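Local coordinates for acetyltransferase-like, GNAT family (Bacteroides thetaiotaomicron, PDB 3EY5), which probably acts as an N-acetyltransferase of the GNAT family, at residues V107-R112 and K135-P140; F130-K135 and P150-V155. All coordinates share one frame; numbering follows the deposited sequence. Where two conformers were deposited one is given.

Contact 1: residues V107-R112 and K135-P140; sequences VLEVER and KDYYQP
E109 and Y137 cross at about a right angle: the phenol brings the edge of its ring to the carboxylate, whose plane stands 74° to it. The Y137 hydroxyl OH donates to E109 OE2 at 2.7 Å, arriving from above the carboxylate plane. Q139, extended beyond CG, directs its amide at the other oxygen, with NE2 donating to E109 OE1 at 2.7 Å; NE2 is crowded by M151, so its exact place is less sure. Strand 149-156 is the sheet neighbour of both 106-110 and 136-139, so in this GNAT-family mixed sheet these side chains reach across an intervening strand. Further along, the chain of R112, extended from CG to NE, carries its guanidinium to two acceptors, which NH2 meets near the edge: D136 OD1 at 2.6 Å, in a salt bridge, and the Y137 backbone O at 2.7 Å. D136 receives it on the anti side of OD1, the two flat groups turned 64° apart. NH2 also lies over one face of the Y138 ring, toward its rim; the cation-pi attraction is long and at most weak. With a leucine in place of R112, D136 would probably lose its cationic mate and the Y137 carbonyl its donor. NE hydrogen-bonds to M151 O on the strand between.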
loop_
_atom_site.group_PDB
_atom_site.type_symbol
_atom_site.label_atom_id
_atom_site.label_comp_id
_atom_site.label_asym_id
_atom_site.label_seq_id
_atom_site.Cartn_x
_atom_site.Cartn_y
_atom_site.Cartn_z
ATOM N N VAL A 107 -5.189 1.339 6.595
ATOM C CA VAL A 107 -5.199 2.635 5.942
ATOM C C VAL A 107 -4.427 2.509 4.638
ATOM O O VAL A 107 -3.346 1.910 4.604
ATOM C CB VAL A 107 -4.579 3.742 6.832
ATOM C CG1 VAL A 107 -4.652 5.113 6.130
ATOM C CG2 VAL A 107 -5.266 3.782 8.261
ATOM N N LEU A 108 -4.986 3.068 3.569
ATOM C CA LEU A 108 -4.205 3.283 2.317
ATOM C C LEU A 108 -4.479 4.684 1.705
ATOM O O LEU A 108 -5.419 5.376 2.129
ATOM C CB LEU A 108 -4.485 2.175 1.315
ATOM C CG LEU A 108 -5.969 1.991 0.936
ATOM C CD1 LEU A 108 -6.454 3.107 0.068
ATOM C CD2 LEU A 108 -6.134 0.721 0.180
ATOM N N GLU A 109 -3.640 5.104 0.759
ATOM C CA GLU A 109 -3.849 6.363 0.013
ATOM C C GLU A 109 -4.363 6.059 -1.394
ATOM O O GLU A 109 -3.945 5.057 -2.015
ATOM C CB GLU A 109 -2.558 7.157 -0.135
ATOM C CG GLU A 109 -1.672 7.237 1.106
ATOM C CD GLU A 109 -0.398 8.066 0.860
ATOM O OE1 GLU A 109 -0.222 8.554 -0.280
ATOM O OE2 GLU A 109 0.437 8.237 1.787
ATOM N N VAL A 110 -5.302 6.878 -1.861
ATOM C CA VAL A 110 -5.765 6.838 -3.239
ATOM C C VAL A 110 -5.644 8.226 -3.854
ATOM O O VAL A 110 -5.652 9.238 -3.161
ATOM C CB VAL A 110 -7.225 6.351 -3.411
ATOM C CG1 VAL A 110 -7.361 4.928 -2.975
ATOM C CG2 VAL A 110 -8.187 7.237 -2.674
ATOM N N GLU A 111 -5.507 8.239 -5.162
ATOM C CA GLU A 111 -5.646 9.452 -5.947
ATOM C C GLU A 111 -7.008 10.136 -5.783
ATOM O O GLU A 111 -8.035 9.456 -5.574
ATOM C CB GLU A 111 -5.411 9.106 -7.403
ATOM C CG GLU A 111 -3.956 9.231 -7.753
ATOM C CD GLU A 111 -3.598 10.702 -7.901
ATOM O OE1 GLU A 111 -2.402 11.014 -8.110
ATOM O OE2 GLU A 111 -4.535 11.548 -7.809
ATOM N N ARG A 112 -7.022 11.466 -5.845
ATOM C CA ARG A 112 -8.293 12.182 -5.716
ATOM C C ARG A 112 -9.092 12.031 -7.023
ATOM O O ARG A 112 -8.491 11.911 -8.098
ATOM C CB ARG A 112 -8.098 13.652 -5.286
ATOM C CG ARG A 112 -7.447 13.757 -3.959
ATOM C CD ARG A 112 -7.525 15.187 -3.479
ATOM N NE ARG A 112 -6.706 15.378 -2.299
ATOM C CZ ARG A 112 -6.456 16.572 -1.780
ATOM N NH1 ARG A 112 -6.973 17.639 -2.349
ATOM N NH2 ARG A 112 -5.677 16.689 -0.717
ATOM N N LYS A 135 -10.354 14.282 3.728
ATOM C CA LYS A 135 -9.519 15.220 4.428
ATOM C C LYS A 135 -8.512 15.679 3.397
ATOM O O LYS A 135 -8.224 14.961 2.459
ATOM C CB LYS A 135 -8.862 14.521 5.627
ATOM C CG LYS A 135 -9.889 14.041 6.653
ATOM C CD LYS A 135 -10.250 15.190 7.578
ATOM C CE LYS A 135 -11.590 15.031 8.261
ATOM N NZ LYS A 135 -11.666 16.120 9.331
ATOM N N ASP A 136 -7.979 16.875 3.564
ATOM C CA ASP A 136 -7.046 17.407 2.591
ATOM C C ASP A 136 -5.639 16.774 2.794
ATOM O O ASP A 136 -4.693 17.450 3.205
ATOM C CB ASP A 136 -6.983 18.936 2.719
ATOM C CG ASP A 136 -6.179 19.591 1.589
ATOM O OD1 ASP A 136 -6.088 18.985 0.482
ATOM O OD2 ASP A 136 -5.636 20.713 1.802
ATOM N N TYR A 137 -5.517 15.484 2.496
ATOM C CA TYR A 137 -4.267 14.757 2.650
ATOM C C TYR A 137 -3.285 14.985 1.450
ATOM O O TYR A 137 -3.718 15.127 0.290
ATOM C CB TYR A 137 -4.578 13.268 2.791
ATOM C CG TYR A 137 -3.312 12.452 2.984
ATOM C CD1 TYR A 137 -2.602 12.519 4.174
ATOM C CD2 TYR A 137 -2.837 11.624 1.985
ATOM C CE1 TYR A 137 -1.416 11.779 4.379
ATOM C CE2 TYR A 137 -1.657 10.884 2.163
ATOM C CZ TYR A 137 -0.935 10.988 3.360
ATOM O OH TYR A 137 0.241 10.247 3.564
ATOM N N TYR A 138 -1.985 14.987 1.754
ATOM C CA TYR A 138 -0.893 15.024 0.767
ATOM C C TYR A 138 0.141 13.958 1.069
ATOM O O TYR A 138 0.573 13.825 2.218
ATOM C CB TYR A 138 -0.195 16.402 0.776
ATOM C CG TYR A 138 -1.034 17.466 0.081
ATOM C CD1 TYR A 138 -2.011 18.165 0.779
ATOM C CD2 TYR A 138 -0.875 17.730 -1.287
ATOM C CE1 TYR A 138 -2.813 19.098 0.142
ATOM C CE2 TYR A 138 -1.654 18.672 -1.928
ATOM C CZ TYR A 138 -2.622 19.342 -1.206
ATOM O OH TYR A 138 -3.397 20.283 -1.817
ATOM N N GLN A 139 0.538 13.191 0.056
ATOM C CA GLN A 139 1.683 12.308 0.193
ATOM C C GLN A 139 2.982 13.105 -0.015
ATOM O O GLN A 139 3.213 13.634 -1.110
ATOM C CB GLN A 139 1.607 11.182 -0.835
ATOM C CG GLN A 139 2.717 10.141 -0.659
ATOM C CD GLN A 139 2.826 9.232 -1.860
ATOM O OE1 GLN A 139 3.848 9.218 -2.547
ATOM N NE2 GLN A 139 1.767 8.498 -2.145
ATOM N N PRO A 140 3.847 13.171 1.036
ATOM C CA PRO A 140 5.177 13.770 0.924
ATOM C C PRO A 140 5.932 13.027 -0.169
ATOM O O PRO A 140 5.641 11.874 -0.405
ATOM C CB PRO A 140 5.839 13.474 2.300
ATOM C CG PRO A 140 4.702 13.178 3.228
ATOM C CD PRO A 140 3.673 12.464 2.319
#

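Contact 2: residues F130-K135 and P150-V155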
loop_
_atom_site.group_PDB
_atom_site.type_symbol
_atom_site.label_atom_id
_atom_site.label_comp_id
_atom_site.label_asym_id
_atom_site.label_seq_id
_atom_site.Cartn_x
_atom_site.Cartn_y
_atom_site.Cartn_z
ATOM N N PHE A 130 -13.890 -0.210 2.307
ATOM C CA PHE A 130 -13.121 0.948 2.735
ATOM C C PHE A 130 -13.992 2.192 2.703
ATOM O O PHE A 130 -14.799 2.380 1.778
ATOM C CB PHE A 130 -11.867 1.142 1.862
ATOM C CG PHE A 130 -10.817 0.102 2.091
ATOM C CD1 PHE A 130 -9.681 0.411 2.818
ATOM C CD2 PHE A 130 -10.962 -1.194 1.588
ATOM C CE1 PHE A 130 -8.672 -0.536 3.031
ATOM C CE2 PHE A 130 -9.961 -2.165 1.814
ATOM C CZ PHE A 130 -8.814 -1.830 2.544
ATOM N N THR A 131 -13.811 3.037 3.717
ATOM C CA THR A 131 -14.441 4.338 3.806
ATOM C C THR A 131 -13.489 5.406 3.276
ATOM O O THR A 131 -12.317 5.466 3.697
ATOM C CB THR A 131 -14.791 4.691 5.269
ATOM O OG1 THR A 131 -15.677 3.697 5.802
ATOM C CG2 THR A 131 -15.510 6.029 5.351
ATOM N N LEU A 132 -14.001 6.249 2.374
ATOM C CA LEU A 132 -13.244 7.409 1.895
ATOM C C LEU A 132 -13.196 8.574 2.905
ATOM O O LEU A 132 -14.233 9.064 3.325
ATOM C CB LEU A 132 -13.809 7.912 0.573
ATOM C CG LEU A 132 -13.061 9.135 0.018
ATOM C CD1 LEU A 132 -11.632 8.755 -0.327
ATOM C CD2 LEU A 132 -13.785 9.715 -1.198
ATOM N N TRP A 133 -11.984 8.997 3.290
ATOM C CA TRP A 133 -11.783 10.197 4.091
ATOM C C TRP A 133 -11.529 11.411 3.197
ATOM O O TRP A 133 -10.554 11.446 2.410
ATOM C CB TRP A 133 -10.629 9.975 5.060
ATOM C CG TRP A 133 -11.026 9.123 6.237
ATOM C CD1 TRP A 133 -12.258 8.488 6.448
ATOM C CD2 TRP A 133 -10.220 8.796 7.364
ATOM N NE1 TRP A 133 -12.230 7.796 7.632
ATOM C CE2 TRP A 133 -11.002 7.968 8.217
ATOM C CE3 TRP A 133 -8.907 9.109 7.740
ATOM C CZ2 TRP A 133 -10.504 7.451 9.411
ATOM C CZ3 TRP A 133 -8.418 8.588 8.925
ATOM C CH2 TRP A 133 -9.214 7.773 9.747
ATOM N N GLU A 134 -12.426 12.391 3.302
ATOM C CA GLU A 134 -12.375 13.631 2.526
ATOM C C GLU A 134 -11.493 14.682 3.200
ATOM O O GLU A 134 -11.879 15.851 3.272
ATOM C CB GLU A 134 -13.784 14.217 2.408
ATOM C CG GLU A 134 -14.907 13.193 2.361
ATOM C CD GLU A 134 -15.398 12.969 0.951
ATOM O OE1 GLU A 134 -16.549 12.490 0.787
ATOM O OE2 GLU A 134 -14.630 13.287 0.009
ATOM N N LYS A 135 -10.354 14.282 3.728
ATOM C CA LYS A 135 -9.519 15.220 4.428
ATOM C C LYS A 135 -8.512 15.679 3.397
ATOM O O LYS A 135 -8.224 14.961 2.459
ATOM C CB LYS A 135 -8.862 14.521 5.627
ATOM C CG LYS A 135 -9.889 14.041 6.653
ATOM C CD LYS A 135 -10.250 15.190 7.578
ATOM C CE LYS A 135 -11.590 15.031 8.261
ATOM N NZ LYS A 135 -11.666 16.120 9.331
ATOM N N PRO A 150 -1.429 15.385 -3.877
ATOM C CA PRO A 150 -2.765 15.422 -3.277
ATOM C C PRO A 150 -3.369 14.007 -3.338
ATOM O O PRO A 150 -3.210 13.348 -4.345
ATOM C CB PRO A 150 -3.541 16.393 -4.177
ATOM C CG PRO A 150 -2.535 16.952 -5.167
ATOM C CD PRO A 150 -1.372 16.015 -5.206
HETATM N N MSE A 151 -3.958 13.518 -2.252
HETATM C CA MSE A 151 -4.497 12.158 -2.218
HETATM C C MSE A 151 -5.589 12.166 -1.229
HETATM O O MSE A 151 -5.821 13.168 -0.574
HETATM C CB MSE A 151 -3.465 11.159 -1.719
HETATM C CG MSE A 151 -2.200 11.265 -2.474
HETATM SE SE MSE A 151 -2.216 10.148 -4.068
HETATM C CE MSE A 151 -0.795 9.210 -3.170
ATOM N N TYR A 152 -6.264 11.040 -1.094
ATOM C CA TYR A 152 -7.220 10.859 -0.004
ATOM C C TYR A 152 -6.790 9.607 0.694
ATOM O O TYR A 152 -6.232 8.689 0.079
ATOM C CB TYR A 152 -8.653 10.672 -0.523
ATOM C CG TYR A 152 -9.339 11.952 -0.940
ATOM C CD1 TYR A 152 -9.046 13.179 -0.285
ATOM C CD2 TYR A 152 -10.310 11.949 -1.942
ATOM C CE1 TYR A 152 -9.696 14.368 -0.654
ATOM C CE2 TYR A 152 -10.965 13.119 -2.313
ATOM C CZ TYR A 152 -10.652 14.315 -1.678
ATOM O OH TYR A 152 -11.287 15.468 -2.062
ATOM N N LEU A 153 -7.103 9.534 1.967
ATOM C CA LEU A 153 -6.924 8.270 2.694
ATOM C C LEU A 153 -8.239 7.508 2.628
ATOM O O LEU A 153 -9.317 8.098 2.543
ATOM C CB LEU A 153 -6.558 8.504 4.150
ATOM C CG LEU A 153 -5.265 9.246 4.486
ATOM C CD1 LEU A 153 -5.243 9.392 6.036
ATOM C CD2 LEU A 153 -4.006 8.473 3.958
HETATM N N MSE A 154 -8.129 6.196 2.682
HETATM C CA MSE A 154 -9.298 5.340 2.698
HETATM C C MSE A 154 -9.031 4.324 3.762
HETATM O O MSE A 154 -7.907 3.828 3.869
HETATM C CB MSE A 154 -9.485 4.675 1.345
HETATM C CG MSE A 154 -9.942 5.642 0.284
HETATM SE SE MSE A 154 -10.697 4.675 -1.166
HETATM C CE MSE A 154 -12.356 4.184 -0.251
ATOM N N VAL A 155 -10.060 4.055 4.568
ATOM C CA VAL A 155 -9.882 3.269 5.778
ATOM C C VAL A 155 -10.845 2.093 5.867
ATOM O O VAL A 155 -12.033 2.214 5.575
ATOM C CB VAL A 155 -9.986 4.185 7.041
ATOM C CG1 VAL A 155 -9.652 3.410 8.313
ATOM C CG2 VAL A 155 -9.019 5.343 6.879
HETATM O O HOH W 1 -8.219 11.874 3.132
#
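F130 meets the second segment at M154 and V155. Its CB lies 3.7 Å from the methyl CE of M154, a selenomethionine, while the ring turns an edge to the M154 carbonyl and also meets the ring of H156. T131 makes the regular antiparallel pair with V155: T131 N donates to V155 O at 2.7 Å, and V155 N returns the bond to T131 O at 2.8 Å. Strand 131-134 thus runs antiparallel to 149-156 in the C-terminal part of the mixed sheet of this GNAT-family chain. L132 follows, a non-hydrogen-bonded pair with M154. Its CG stands anti to the backbone N (chi1 180°), which carries CD1 between Y152 and M154: 3.5 Å from Y152 CB and 3.6 Å from M154 CG. W133 goes to the other face, where V155 CG2 sits squarely over the six-membered ring, 3.5 Å from its centroid and 8° off the normal: a CH-pi contact. A161 and L159 also touch the indole. W133 N donates to L153 O at 2.9 Å, but the return route runs through a water that accepts from L153 N and donates to the carbonyls of W133 and K135. E134 CA stands over the rim of one face of the Y152 ring, and K135 O approaches that ring's edge, 3.4 Å from CD1. At K135 the chain turns a corner and heads into strand 136-139, which pairs with the same strand 149-156. Direct backbone bonds join the strands from T131 to W133 N, apolar packing covers both faces, and toward the corner a water bridges the backbones in their place.

Both contacts depend on strand 149-156: contact 2 pairs 131-134 with it, contact 1 spans it. In contact 2 the bonds run between backbones and the side chains are largely apolar, with W133, M154 and V155 buried and T131 and E134 exposed. Contact 1 joins strand 106-110 and the loop after it to strand 136-139 through polar and charged groups, and buries less than half as much surface; Y137 and Q139 are buried around E109, whereas the R112-D136 pair lies farther out, with D136 exposed. The two interlock: L108 O and V110 O probably accept bonds from M154 N and Y152 N. K135 belongs to both, at the bend between strands 131-134 and 136-139.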